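PDB 3RYK: dTDP-4-dehydrorhamnose 3,5-epimerase from Bacillus anthracis str. Ames, which catalyses epimerisation at carbons 3 and 5 of the sugar ring of dTDP-4-dehydro-6-deoxy-D-glucose, a step in making dTDP-L-rhamnose. Local coordinates for residues A104-V110 with W122-S128; Y75-T81 with C146-T152; N31-A35 with I109-R113; S67-D71 with D159-S163. One frame throughout, in Å; residues are numbered along the deposited sequence.

Contact 1: A104-V110 with W122-S128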
loop_
_atom_site.group_PDB
_atom_site.type_symbol
_atom_site.label_atom_id
_atom_site.label_comp_id
_atom_site.label_asym_id
_atom_site.label_seq_id
_atom_site.Cartn_x
_atom_site.Cartn_y
_atom_site.Cartn_z
ATOM N N ALA A 104 -1.749 -7.580 13.058
ATOM C CA ALA A 104 -1.482 -8.919 12.568
ATOM C C ALA A 104 -2.790 -9.655 12.354
ATOM O O ALA A 104 -3.771 -9.359 13.039
ATOM C CB ALA A 104 -0.621 -9.662 13.570
ATOM N N ILE A 105 -2.773 -10.595 11.405
ATOM C CA ILE A 105 -3.921 -11.406 11.057
ATOM C C ILE A 105 -3.543 -12.859 10.804
ATOM O O ILE A 105 -2.377 -13.181 10.548
ATOM C CB ILE A 105 -4.572 -10.891 9.723
ATOM C CG1 ILE A 105 -3.680 -11.210 8.493
ATOM C CG2 ILE A 105 -4.903 -9.430 9.811
ATOM C CD1 ILE A 105 -4.154 -10.588 7.173
ATOM N N TYR A 106 -4.535 -13.722 10.936
ATOM C CA TYR A 106 -4.428 -15.153 10.648
ATOM C C TYR A 106 -5.229 -15.212 9.372
ATOM O O TYR A 106 -6.452 -15.055 9.408
ATOM C CB TYR A 106 -4.991 -16.025 11.756
ATOM C CG TYR A 106 -5.185 -17.499 11.407
ATOM C CD1 TYR A 106 -4.115 -18.375 11.303
ATOM C CD2 TYR A 106 -6.469 -18.025 11.261
ATOM C CE1 TYR A 106 -4.318 -19.728 11.010
ATOM C CE2 TYR A 106 -6.688 -19.384 10.981
ATOM C CZ TYR A 106 -5.616 -20.231 10.853
ATOM O OH TYR A 106 -5.854 -21.576 10.575
ATOM N N ASP A 107 -4.549 -15.409 8.249
ATOM C CA ASP A 107 -5.161 -15.448 6.946
ATOM C C ASP A 107 -5.313 -16.859 6.404
ATOM O O ASP A 107 -4.372 -17.660 6.433
ATOM C CB ASP A 107 -4.311 -14.565 6.045
ATOM C CG ASP A 107 -4.932 -14.320 4.703
ATOM O OD1 ASP A 107 -5.219 -15.272 3.939
ATOM O OD2 ASP A 107 -5.097 -13.123 4.405
ATOM N N VAL A 108 -6.500 -17.153 5.881
ATOM C CA VAL A 108 -6.784 -18.464 5.355
ATOM C C VAL A 108 -7.156 -18.394 3.881
ATOM O O VAL A 108 -7.795 -17.429 3.443
ATOM C CB VAL A 108 -8.011 -19.089 6.068
ATOM C CG1 VAL A 108 -8.477 -20.393 5.353
ATOM C CG2 VAL A 108 -7.726 -19.327 7.548
ATOM N N ILE A 109 -6.720 -19.399 3.130
ATOM C CA ILE A 109 -7.044 -19.491 1.715
ATOM C C ILE A 109 -7.510 -20.917 1.511
ATOM O O ILE A 109 -6.993 -21.834 2.149
ATOM C CB ILE A 109 -5.898 -19.090 0.711
ATOM C CG1 ILE A 109 -4.751 -20.099 0.685
ATOM C CG2 ILE A 109 -5.399 -17.680 1.007
ATOM C CD1 ILE A 109 -3.657 -19.706 -0.281
ATOM N N VAL A 110 -8.518 -21.085 0.652
ATOM C CA VAL A 110 -9.089 -22.390 0.343
ATOM C C VAL A 110 -9.069 -22.598 -1.184
ATOM O O VAL A 110 -9.500 -21.725 -1.936
ATOM C CB VAL A 110 -10.561 -22.455 0.823
ATOM C CG1 VAL A 110 -11.073 -23.902 0.711
ATOM C CG2 VAL A 110 -10.707 -21.955 2.269
ATOM N N TRP A 122 -6.983 -26.118 2.558
ATOM C CA TRP A 122 -6.740 -24.757 3.021
ATOM C C TRP A 122 -5.437 -24.612 3.782
ATOM O O TRP A 122 -4.781 -25.597 4.128
ATOM C CB TRP A 122 -7.879 -24.303 3.940
ATOM C CG TRP A 122 -8.062 -25.172 5.135
ATOM C CD1 TRP A 122 -8.868 -26.268 5.229
ATOM C CD2 TRP A 122 -7.432 -25.033 6.415
ATOM N NE1 TRP A 122 -8.770 -26.823 6.474
ATOM C CE2 TRP A 122 -7.892 -26.087 7.222
ATOM C CE3 TRP A 122 -6.508 -24.127 6.954
ATOM C CZ2 TRP A 122 -7.472 -26.255 8.545
ATOM C CZ3 TRP A 122 -6.095 -24.301 8.254
ATOM C CH2 TRP A 122 -6.572 -25.356 9.034
ATOM N N ARG A 123 -5.058 -23.365 4.031
ATOM C CA ARG A 123 -3.847 -23.098 4.798
ATOM C C ARG A 123 -3.954 -21.757 5.511
ATOM O O ARG A 123 -4.415 -20.767 4.933
ATOM C CB ARG A 123 -2.582 -23.207 3.950
ATOM C CG ARG A 123 -1.266 -22.987 4.732
ATOM C CD ARG A 123 -0.074 -23.469 3.908
ATOM N NE ARG A 123 1.210 -23.347 4.606
ATOM C CZ ARG A 123 1.675 -24.225 5.494
ATOM N NH1 ARG A 123 0.941 -25.271 5.857
ATOM N NH2 ARG A 123 2.867 -24.031 6.069
ATOM N N GLY A 124 -3.542 -21.770 6.774
ATOM C CA GLY A 124 -3.551 -20.602 7.652
ATOM C C GLY A 124 -2.172 -19.977 7.805
ATOM O O GLY A 124 -1.242 -20.641 8.271
ATOM N N TYR A 125 -2.053 -18.700 7.431
ATOM C CA TYR A 125 -0.788 -17.954 7.496
ATOM C C TYR A 125 -0.895 -16.734 8.412
ATOM O O TYR A 125 -1.950 -16.065 8.480
ATOM C CB TYR A 125 -0.477 -17.360 6.127
ATOM C CG TYR A 125 -0.521 -18.293 4.953
ATOM C CD1 TYR A 125 0.633 -18.871 4.448
ATOM C CD2 TYR A 125 -1.714 -18.565 4.317
ATOM C CE1 TYR A 125 0.598 -19.699 3.339
ATOM C CE2 TYR A 125 -1.769 -19.397 3.223
ATOM C CZ TYR A 125 -0.604 -19.964 2.730
ATOM O OH TYR A 125 -0.662 -20.785 1.627
ATOM N N ILE A 126 0.199 -16.422 9.098
ATOM C CA ILE A 126 0.240 -15.271 9.983
ATOM C C ILE A 126 0.999 -14.178 9.246
ATOM O O ILE A 126 2.207 -14.322 9.006
ATOM C CB ILE A 126 0.892 -15.569 11.365
ATOM C CG1 ILE A 126 0.081 -16.611 12.162
ATOM C CG2 ILE A 126 1.032 -14.300 12.166
ATOM C CD1 ILE A 126 0.723 -17.024 13.499
ATOM N N LEU A 127 0.283 -13.111 8.904
ATOM C CA LEU A 127 0.803 -11.958 8.208
ATOM C C LEU A 127 0.744 -10.809 9.218
ATOM O O LEU A 127 -0.277 -10.586 9.895
ATOM C CB LEU A 127 -0.019 -11.673 6.953
ATOM C CG LEU A 127 -0.164 -12.858 5.980
ATOM C CD1 LEU A 127 -0.965 -12.491 4.726
ATOM C CD2 LEU A 127 1.208 -13.400 5.595
ATOM N N SER A 128 1.844 -10.082 9.358
ATOM C CA SER A 128 1.884 -8.982 10.311
ATOM C C SER A 128 2.713 -7.776 9.872
ATOM O O SER A 128 3.450 -7.822 8.880
ATOM C CB SER A 128 2.405 -9.487 11.646
ATOM O OG SER A 128 3.784 -9.870 11.518
#
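Asp-107 N donates a hydrogen bond to Tyr-125 O at 2.7 Å, nearly straight (169°), and the return bond from Tyr-125 N to Asp-107 O is equally short at 2.7 Å. This reciprocal pair sits midway along two antiparallel strands; the pairs Ile-105 with Leu-127 and Ile-109 with Arg-123 repeat it on either side, both with longer bonds. The strands form a beta hairpin in the five-stranded sheet of the jelly roll, where 122-128 is the outermost strand within the chain and 104-111 bonds on its other edge to 141-147. On one face of the hairpin Asp-107, Ile-109 and Tyr-125 all touch Leu-135 of strand 134-137. Here the edge of the Tyr-125 ring meets Ile-109, CE2 to CG1 4.0 Å, while Arg-123 CG lies over one face of the ring, near its rim. Asp-107 OD2 is hydrogen-bonded to His-143 NE2. The other face is built round Tyr-106. Its ring reaches across the neighbouring strand, CE1 coming 3.6 Å from Gly-124 CA and meeting it obliquely, at a position without a side chain. Beyond the glycine, Tyr-106 OH approaches Trp-122 CZ3 at 3.6 Å, the two side chains crossing at about a right angle. Pro-180 touches both aromatics. Trp-122 CB also rests on Val-110 CG2, 4.0 Å away.

Contact 2: Y75-T81 with C146-T152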
loop_
_atom_site.group_PDB
_atom_site.type_symbol
_atom_site.label_atom_id
_atom_site.label_comp_id
_atom_site.label_asym_id
_atom_site.label_seq_id
_atom_site.Cartn_x
_atom_site.Cartn_y
_atom_site.Cartn_z
ATOM N N TYR A 75 -9.634 -1.769 7.420
ATOM C CA TYR A 75 -9.351 -1.387 8.801
ATOM C C TYR A 75 -10.384 -2.083 9.679
ATOM O O TYR A 75 -11.600 -2.051 9.364
ATOM C CB TYR A 75 -9.357 0.140 9.053
ATOM C CG TYR A 75 -9.396 0.468 10.543
ATOM C CD1 TYR A 75 -8.254 0.422 11.350
ATOM C CD2 TYR A 75 -10.596 0.804 11.147
ATOM C CE1 TYR A 75 -8.328 0.708 12.739
ATOM C CE2 TYR A 75 -10.686 1.088 12.511
ATOM C CZ TYR A 75 -9.579 1.045 13.305
ATOM O OH TYR A 75 -9.750 1.335 14.649
ATOM N N SER A 76 -9.908 -2.726 10.744
ATOM C CA SER A 76 -10.753 -3.438 11.705
ATOM C C SER A 76 -10.355 -2.946 13.106
ATOM O O SER A 76 -9.236 -3.180 13.582
ATOM C CB SER A 76 -10.580 -4.945 11.592
ATOM O OG SER A 76 -10.906 -5.427 10.300
ATOM N N ALA A 77 -11.265 -2.244 13.763
ATOM C CA ALA A 77 -10.992 -1.700 15.082
ATOM C C ALA A 77 -10.764 -2.739 16.196
ATOM O O ALA A 77 -9.864 -2.578 17.020
ATOM C CB ALA A 77 -12.115 -0.723 15.493
ATOM N N GLU A 78 -11.543 -3.815 16.193
ATOM C CA GLU A 78 -11.449 -4.835 17.230
ATOM C C GLU A 78 -10.770 -6.126 16.803
ATOM O O GLU A 78 -10.936 -6.562 15.664
ATOM C CB GLU A 78 -12.878 -5.191 17.691
ATOM C CG GLU A 78 -13.441 -4.202 18.716
ATOM C CD GLU A 78 -14.966 -4.184 18.815
ATOM O OE1 GLU A 78 -15.557 -3.238 18.248
ATOM O OE2 GLU A 78 -15.580 -5.104 19.398
ATOM N N ALA A 79 -9.998 -6.720 17.717
ATOM C CA ALA A 79 -9.338 -8.002 17.457
ATOM C C ALA A 79 -10.463 -9.023 17.295
ATOM O O ALA A 79 -11.539 -8.868 17.885
ATOM C CB ALA A 79 -8.466 -8.421 18.611
ATOM N N GLY A 80 -10.217 -10.085 16.537
ATOM C CA GLY A 80 -11.236 -11.111 16.324
ATOM C C GLY A 80 -12.298 -10.748 15.298
ATOM O O GLY A 80 -13.427 -11.286 15.325
ATOM N N THR A 81 -11.969 -9.818 14.413
ATOM C CA THR A 81 -12.868 -9.406 13.358
ATOM C C THR A 81 -12.565 -10.329 12.180
ATOM O O THR A 81 -11.406 -10.511 11.800
ATOM C CB THR A 81 -12.634 -7.945 12.927
ATOM O OG1 THR A 81 -12.843 -7.076 14.045
ATOM C CG2 THR A 81 -13.556 -7.539 11.767
ATOM N N CYS A 146 -8.646 -13.263 10.079
ATOM C CA CYS A 146 -9.066 -12.941 11.448
ATOM C C CYS A 146 -8.005 -12.030 12.034
ATOM O O CYS A 146 -6.823 -12.393 12.075
ATOM C CB CYS A 146 -9.210 -14.203 12.307
ATOM S SG CYS A 146 -9.833 -13.930 13.989
ATOM N N THR A 147 -8.412 -10.852 12.493
ATOM C CA THR A 147 -7.468 -9.901 13.081
ATOM C C THR A 147 -7.097 -10.425 14.461
ATOM O O THR A 147 -7.950 -10.874 15.216
ATOM C CB THR A 147 -8.036 -8.482 13.100
ATOM O OG1 THR A 147 -9.222 -8.439 13.910
ATOM C CG2 THR A 147 -8.391 -8.039 11.661
ATOM N N LEU A 148 -5.818 -10.357 14.817
ATOM C CA LEU A 148 -5.374 -10.883 16.099
ATOM C C LEU A 148 -5.211 -9.862 17.225
ATOM O O LEU A 148 -5.090 -10.238 18.395
ATOM C CB LEU A 148 -4.021 -11.589 15.871
ATOM C CG LEU A 148 -3.982 -12.679 14.788
ATOM C CD1 LEU A 148 -2.534 -13.303 14.807
ATOM C CD2 LEU A 148 -5.040 -13.771 14.942
ATOM N N VAL A 149 -5.201 -8.583 16.881
ATOM C CA VAL A 149 -5.042 -7.507 17.853
ATOM C C VAL A 149 -5.846 -6.324 17.369
ATOM O O VAL A 149 -6.135 -6.243 16.179
ATOM C CB VAL A 149 -3.559 -7.069 17.955
ATOM C CG1 VAL A 149 -2.739 -8.180 18.559
ATOM C CG2 VAL A 149 -3.025 -6.644 16.578
ATOM N N PRO A 150 -6.181 -5.389 18.264
ATOM C CA PRO A 150 -6.954 -4.224 17.815
ATOM C C PRO A 150 -6.218 -3.378 16.785
ATOM O O PRO A 150 -4.977 -3.458 16.639
ATOM C CB PRO A 150 -7.134 -3.389 19.092
ATOM C CG PRO A 150 -6.817 -4.288 20.218
ATOM C CD PRO A 150 -5.988 -5.416 19.721
ATOM N N HIS A 151 -6.996 -2.566 16.091
ATOM C CA HIS A 151 -6.499 -1.648 15.076
ATOM C C HIS A 151 -5.596 -2.296 14.031
ATOM O O HIS A 151 -4.447 -1.874 13.864
ATOM C CB HIS A 151 -5.773 -0.466 15.735
ATOM C CG HIS A 151 -6.595 0.261 16.757
ATOM N ND1 HIS A 151 -7.555 1.194 16.418
ATOM C CD2 HIS A 151 -6.579 0.215 18.110
ATOM C CE1 HIS A 151 -8.107 1.676 17.519
ATOM N NE2 HIS A 151 -7.532 1.100 18.560
ATOM N N THR A 152 -6.107 -3.332 13.368
ATOM C CA THR A 152 -5.384 -4.033 12.319
ATOM C C THR A 152 -5.801 -3.471 10.964
ATOM O O THR A 152 -7.014 -3.286 10.666
ATOM C CB THR A 152 -5.553 -5.564 12.410
ATOM O OG1 THR A 152 -4.857 -6.043 13.571
ATOM C CG2 THR A 152 -5.004 -6.283 11.187
HETATM O O HOH W 1 -8.404 -5.583 14.292
HETATM O O HOH W 2 -8.607 -5.169 8.938
#
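The Tyr-75 ring has the backbone N of Ala-77 over one face, near the rim, and His-151 ND1 at its edge, while the His-151 ring carries Ala-77 O over one of its own faces. The two rings run side by side with planes 35° apart, joined rim to rim by a 2.8 Å hydrogen bond between Tyr-75 OH and His-151 ND1. They mark where two connecting loops of the jelly roll meet, one leaving strand 70-76, the other strand 141-147. Phe-49 of the second subunit also meets the Tyr-75 ring. Ser-76 and Thr-152 make the one antiparallel bridge, hydrogen-bonded both ways, and His-151 N then reaches Ala-77 O from above the carbonyl plane. At the far end Gly-80 N donates to Thr-147 O at 2.7 Å. Thr-147 OG1 stands between its own N and carbonyl carbon (chi1 62°), facing the other loop, where it accepts from Thr-81 N at 3.1 Å with an N-H...O angle of 161°.

Contact 3: N31-A35 with I109-R113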
loop_
_atom_site.group_PDB
_atom_site.type_symbol
_atom_site.label_atom_id
_atom_site.label_comp_id
_atom_site.label_asym_id
_atom_site.label_seq_id
_atom_site.Cartn_x
_atom_site.Cartn_y
_atom_site.Cartn_z
ATOM N N ASN A 31 2.254 -23.200 -1.942
ATOM C CA ASN A 31 1.279 -24.224 -1.636
ATOM C C ASN A 31 0.174 -24.232 -2.689
ATOM O O ASN A 31 -0.115 -23.226 -3.323
ATOM C CB ASN A 31 0.651 -24.087 -0.234
ATOM C CG ASN A 31 1.666 -24.178 0.899
ATOM O OD1 ASN A 31 2.465 -23.275 1.110
ATOM N ND2 ASN A 31 1.556 -25.234 1.700
ATOM N N PHE A 32 -0.420 -25.398 -2.875
ATOM C CA PHE A 32 -1.503 -25.586 -3.818
ATOM C C PHE A 32 -1.081 -25.130 -5.213
ATOM O O PHE A 32 -1.857 -24.525 -5.940
ATOM C CB PHE A 32 -2.761 -24.864 -3.307
ATOM C CG PHE A 32 -2.937 -25.006 -1.822
ATOM C CD1 PHE A 32 -3.043 -26.250 -1.243
ATOM C CD2 PHE A 32 -3.016 -23.887 -1.009
ATOM C CE1 PHE A 32 -3.170 -26.385 0.132
ATOM C CE2 PHE A 32 -3.170 -24.017 0.371
ATOM C CZ PHE A 32 -3.241 -25.263 0.936
ATOM N N THR A 33 0.188 -25.401 -5.537
ATOM C CA THR A 33 0.822 -25.088 -6.819
ATOM C C THR A 33 1.161 -23.623 -7.099
ATOM O O THR A 33 2.305 -23.318 -7.462
ATOM C CB THR A 33 -0.012 -25.642 -8.031
ATOM O OG1 THR A 33 -0.335 -27.026 -7.820
ATOM C CG2 THR A 33 0.759 -25.500 -9.341
ATOM N N ASP A 34 0.182 -22.744 -6.901
ATOM C CA ASP A 34 0.282 -21.311 -7.174
ATOM C C ASP A 34 0.261 -20.304 -6.005
ATOM O O ASP A 34 0.612 -19.151 -6.218
ATOM C CB ASP A 34 -0.887 -20.997 -8.112
ATOM C CG ASP A 34 -0.820 -21.800 -9.417
ATOM O OD1 ASP A 34 0.250 -21.818 -10.086
ATOM O OD2 ASP A 34 -1.861 -22.370 -9.799
ATOM N N ALA A 35 -0.172 -20.708 -4.810
ATOM C CA ALA A 35 -0.213 -19.784 -3.656
ATOM C C ALA A 35 1.212 -19.563 -3.164
ATOM O O ALA A 35 1.941 -20.511 -2.961
ATOM C CB ALA A 35 -1.094 -20.313 -2.541
ATOM N N ILE A 109 -6.720 -19.399 3.130
ATOM C CA ILE A 109 -7.044 -19.491 1.715
ATOM C C ILE A 109 -7.510 -20.917 1.511
ATOM O O ILE A 109 -6.993 -21.834 2.149
ATOM C CB ILE A 109 -5.898 -19.090 0.711
ATOM C CG1 ILE A 109 -4.751 -20.099 0.685
ATOM C CG2 ILE A 109 -5.399 -17.680 1.007
ATOM C CD1 ILE A 109 -3.657 -19.706 -0.281
ATOM N N VAL A 110 -8.518 -21.085 0.652
ATOM C CA VAL A 110 -9.089 -22.390 0.343
ATOM C C VAL A 110 -9.069 -22.598 -1.184
ATOM O O VAL A 110 -9.500 -21.725 -1.936
ATOM C CB VAL A 110 -10.561 -22.455 0.823
ATOM C CG1 VAL A 110 -11.073 -23.902 0.711
ATOM C CG2 VAL A 110 -10.707 -21.955 2.269
ATOM N N ASP A 111 -8.555 -23.742 -1.637
ATOM C CA ASP A 111 -8.475 -24.048 -3.075
ATOM C C ASP A 111 -9.866 -24.552 -3.499
ATOM O O ASP A 111 -10.305 -25.626 -3.060
ATOM C CB ASP A 111 -7.367 -25.089 -3.350
ATOM C CG ASP A 111 -7.147 -25.366 -4.846
ATOM O OD1 ASP A 111 -7.987 -24.952 -5.675
ATOM O OD2 ASP A 111 -6.111 -25.998 -5.213
ATOM N N LEU A 112 -10.558 -23.779 -4.335
ATOM C CA LEU A 112 -11.902 -24.174 -4.799
ATOM C C LEU A 112 -11.942 -24.651 -6.256
ATOM O O LEU A 112 -13.011 -24.749 -6.859
ATOM C CB LEU A 112 -12.910 -23.045 -4.554
ATOM C CG LEU A 112 -13.153 -22.665 -3.091
ATOM C CD1 LEU A 112 -14.317 -21.694 -2.948
ATOM C CD2 LEU A 112 -13.404 -23.899 -2.276
ATOM N N ARG A 113 -10.779 -24.962 -6.810
ATOM C CA ARG A 113 -10.672 -25.452 -8.174
ATOM C C ARG A 113 -11.005 -26.956 -8.075
ATOM O O ARG A 113 -10.202 -27.745 -7.575
ATOM C CB ARG A 113 -9.257 -25.161 -8.690
ATOM C CG ARG A 113 -8.918 -23.660 -8.731
ATOM C CD ARG A 113 -7.439 -23.401 -9.032
ATOM N NE ARG A 113 -6.580 -23.997 -8.014
ATOM C CZ ARG A 113 -5.249 -23.924 -7.999
ATOM N NH1 ARG A 113 -4.592 -23.259 -8.945
ATOM N NH2 ARG A 113 -4.571 -24.513 -7.019
#
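This is a salt-bridge network with a small apolar patch beside it, joining the tight turn between strands 26-31 and 35-45 to the end of strand 104-111. Arg-113 does most of the work. With its chain bent at chi3 (-60°), the guanidinium curls back over Asp-111 and grips it side-on, NE to OD1 at 2.9 Å and NH2 to OD2 at 2.8 Å; both carboxylate oxygens are met from above their plane. The nitrogens that face the turn are used as well. NH2 donates to Phe-32 O at 2.9 Å, and NH1 reaches Asp-34 OD2 at 3.0 Å, on the anti lone pair of that oxygen. All these partners lie near the guanidinium plane, so four bonds to three residues fix the rotation of the group. Phe-32 O also accepts from Asp-34 N, which arrives from the opposite face of the carbonyl plane. Beside the charged groups, Phe-32 CE2 comes 4.2 Å from Ile-109 CG1, and Ala-35 CB is pressed rather tightly against Ile-109 CD1 at 3.5 Å. Asp-111 OD2 is further held by Ser-116 OG and Thr-118 OG1, in the connection that leads on to strand 122-128. As the chain leaves the strand, Asp-111 OD1 takes the backbone N of Arg-113 at 3.0 Å, the closing bond of an Asx turn.

Contact 4: S67-D71 with D159-S163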
loop_
_atom_site.group_PDB
_atom_site.type_symbol
_atom_site.label_atom_id
_atom_site.label_comp_id
_atom_site.label_asym_id
_atom_site.label_seq_id
_atom_site.Cartn_x
_atom_site.Cartn_y
_atom_site.Cartn_z
ATOM N N SER A 67 -0.960 -7.861 -13.583
ATOM C CA SER A 67 -0.998 -6.413 -13.688
ATOM C C SER A 67 -2.113 -6.018 -12.731
ATOM O O SER A 67 -3.291 -6.257 -13.001
ATOM C CB SER A 67 -1.252 -5.971 -15.124
ATOM O OG SER A 67 -0.197 -6.416 -15.972
ATOM N N PHE A 68 -1.728 -5.459 -11.587
ATOM C CA PHE A 68 -2.697 -5.045 -10.567
ATOM C C PHE A 68 -3.343 -3.712 -10.901
ATOM O O PHE A 68 -2.664 -2.773 -11.292
ATOM C CB PHE A 68 -2.087 -5.081 -9.173
ATOM C CG PHE A 68 -1.707 -6.471 -8.734
ATOM C CD1 PHE A 68 -2.641 -7.286 -8.128
ATOM C CD2 PHE A 68 -0.436 -6.966 -8.939
ATOM C CE1 PHE A 68 -2.330 -8.557 -7.729
ATOM C CE2 PHE A 68 -0.108 -8.254 -8.538
ATOM C CZ PHE A 68 -1.051 -9.048 -7.929
ATOM N N VAL A 69 -4.665 -3.648 -10.722
ATOM C CA VAL A 69 -5.455 -2.451 -11.040
ATOM C C VAL A 69 -6.083 -1.707 -9.866
ATOM O O VAL A 69 -6.489 -0.563 -10.006
ATOM C CB VAL A 69 -6.603 -2.817 -12.027
ATOM C CG1 VAL A 69 -6.031 -3.378 -13.303
ATOM C CG2 VAL A 69 -7.552 -3.825 -11.410
ATOM N N GLN A 70 -6.142 -2.345 -8.708
ATOM C CA GLN A 70 -6.739 -1.718 -7.559
ATOM C C GLN A 70 -6.056 -2.151 -6.266
ATOM O O GLN A 70 -5.540 -3.268 -6.178
ATOM C CB GLN A 70 -8.213 -2.105 -7.592
ATOM C CG GLN A 70 -9.062 -1.659 -6.495
ATOM C CD GLN A 70 -10.460 -2.189 -6.657
ATOM O OE1 GLN A 70 -10.993 -2.277 -7.768
ATOM N NE2 GLN A 70 -11.065 -2.539 -5.551
ATOM N N ASP A 71 -5.996 -1.233 -5.309
ATOM C CA ASP A 71 -5.417 -1.461 -3.975
ATOM C C ASP A 71 -6.539 -1.148 -3.005
ATOM O O ASP A 71 -7.125 -0.058 -3.057
ATOM C CB ASP A 71 -4.238 -0.547 -3.598
ATOM C CG ASP A 71 -3.001 -0.729 -4.473
ATOM O OD1 ASP A 71 -3.040 -1.504 -5.448
ATOM O OD2 ASP A 71 -1.973 -0.058 -4.170
ATOM N N ASP A 159 -6.120 -7.902 -9.380
ATOM C CA ASP A 159 -5.864 -7.698 -10.824
ATOM C C ASP A 159 -7.123 -7.569 -11.679
ATOM O O ASP A 159 -7.028 -7.534 -12.917
ATOM C CB ASP A 159 -4.959 -8.782 -11.424
ATOM C CG ASP A 159 -5.597 -10.157 -11.433
ATOM O OD1 ASP A 159 -5.127 -11.012 -12.220
ATOM O OD2 ASP A 159 -6.567 -10.393 -10.686
ATOM N N GLU A 160 -8.281 -7.522 -11.020
ATOM C CA GLU A 160 -9.576 -7.361 -11.671
ATOM C C GLU A 160 -10.418 -6.466 -10.767
ATOM O O GLU A 160 -10.444 -6.644 -9.548
ATOM C CB GLU A 160 -10.252 -8.710 -11.928
ATOM C CG GLU A 160 -11.662 -8.680 -12.582
ATOM C CD GLU A 160 -11.730 -8.003 -13.959
ATOM O OE1 GLU A 160 -12.320 -8.625 -14.868
ATOM O OE2 GLU A 160 -11.169 -6.901 -14.167
ATOM N N TYR A 161 -11.086 -5.479 -11.352
ATOM C CA TYR A 161 -11.905 -4.575 -10.562
ATOM C C TYR A 161 -13.028 -5.260 -9.810
ATOM O O TYR A 161 -13.492 -6.341 -10.195
ATOM C CB TYR A 161 -12.489 -3.450 -11.423
ATOM C CG TYR A 161 -11.431 -2.547 -11.972
ATOM C CD1 TYR A 161 -10.832 -1.598 -11.153
ATOM C CD2 TYR A 161 -11.041 -2.621 -13.296
ATOM C CE1 TYR A 161 -9.861 -0.769 -11.628
ATOM C CE2 TYR A 161 -10.074 -1.779 -13.792
ATOM C CZ TYR A 161 -9.481 -0.854 -12.943
ATOM O OH TYR A 161 -8.508 -0.003 -13.403
ATOM N N TYR A 162 -13.448 -4.605 -8.730
ATOM C CA TYR A 162 -14.522 -5.098 -7.891
ATOM C C TYR A 162 -15.850 -5.078 -8.649
ATOM O O TYR A 162 -16.096 -4.197 -9.478
ATOM C CB TYR A 162 -14.627 -4.276 -6.597
ATOM C CG TYR A 162 -15.775 -4.709 -5.723
ATOM C CD1 TYR A 162 -15.685 -5.859 -4.949
ATOM C CD2 TYR A 162 -16.948 -3.962 -5.656
ATOM C CE1 TYR A 162 -16.740 -6.270 -4.143
ATOM C CE2 TYR A 162 -18.006 -4.360 -4.852
ATOM C CZ TYR A 162 -17.896 -5.516 -4.094
ATOM O OH TYR A 162 -18.946 -5.921 -3.293
ATOM N N SER A 163 -16.677 -6.078 -8.364
ATOM C CA SER A 163 -17.991 -6.233 -8.972
ATOM C C SER A 163 -18.949 -6.748 -7.896
ATOM O O SER A 163 -18.961 -7.942 -7.579
ATOM C CB SER A 163 -17.924 -7.205 -10.160
ATOM O OG SER A 163 -19.211 -7.432 -10.731
HETATM O O HOH W 3 -3.283 -9.637 -14.600
HETATM O O HOH W 4 -5.505 -6.779 -14.980
HETATM O O HOH W 5 -13.449 -1.442 -8.206
#
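Asp-159 starts the second segment with its CB 3.4 Å from Ser-67 O and its backbone N 3.7 Å from Phe-68 CD1; the Phe-68 ring meets this nitrogen obliquely. No direct hydrogen bond crosses here; a water donates instead to both Asp-159 O (2.7 Å) and Ser-67 O (3.0 Å). Asp-159 OD2 accepts from Thr-95 N, while OD1 is weakly bridged to Ser-67 N by a second water. At Glu-160 the backbone N touches Val-69 CG2. That same methyl then sits over the centre of the Tyr-161 ring, 3.8 Å from CG2 to the centroid and only 7° off the ring normal, a well-formed CH-pi contact. Gln-70, extended beyond CG, brings OE1 to the edge of the ring, 3.5 Å from Tyr-161 CD1, while its NE2 is hydrogen-bonded to Asn-72 OD1; Lys-57 of the second subunit makes a cation-pi contact with this ring. Next, a water accepts from Tyr-162 N and donates to Gln-70 OE1 at 2.6 Å. The side chain of Tyr-162 turns away, its OH bonding Asp-167, a residue of the pyrophosphate pocket. The segment thus follows strand 152-158 and runs alongside the start of strand 70-76, where Val-69 and Gln-70 form a classic beta bulge opposite Val-158, and where Gln-70 and Asp-71 pair with a strand of the second subunit.

Contacts 1 and 3 share Ile-109 and Val-110 on strand 104-111, their centres 13 Å apart: the first uses the edge paired with 122-128, the second its C-terminal end. Contact 2 lies 14 Å from contact 1, centre to centre, and joins it through the neighbouring strand 141-147, with Tyr-106 and Cys-146 bonded by their backbones. Contacts 2 and 4 stand at the two ends of strand 70-76. Their centres are 24 Å apart. Along the chain, contact 1 is nested inside the loop closed by contact 2, and that inside contact 4, while contact 3 crosses contacts 2 and 4. Together the contacts connect both sheets of the jelly roll, and contacts 2 and 4 also touch the second subunit.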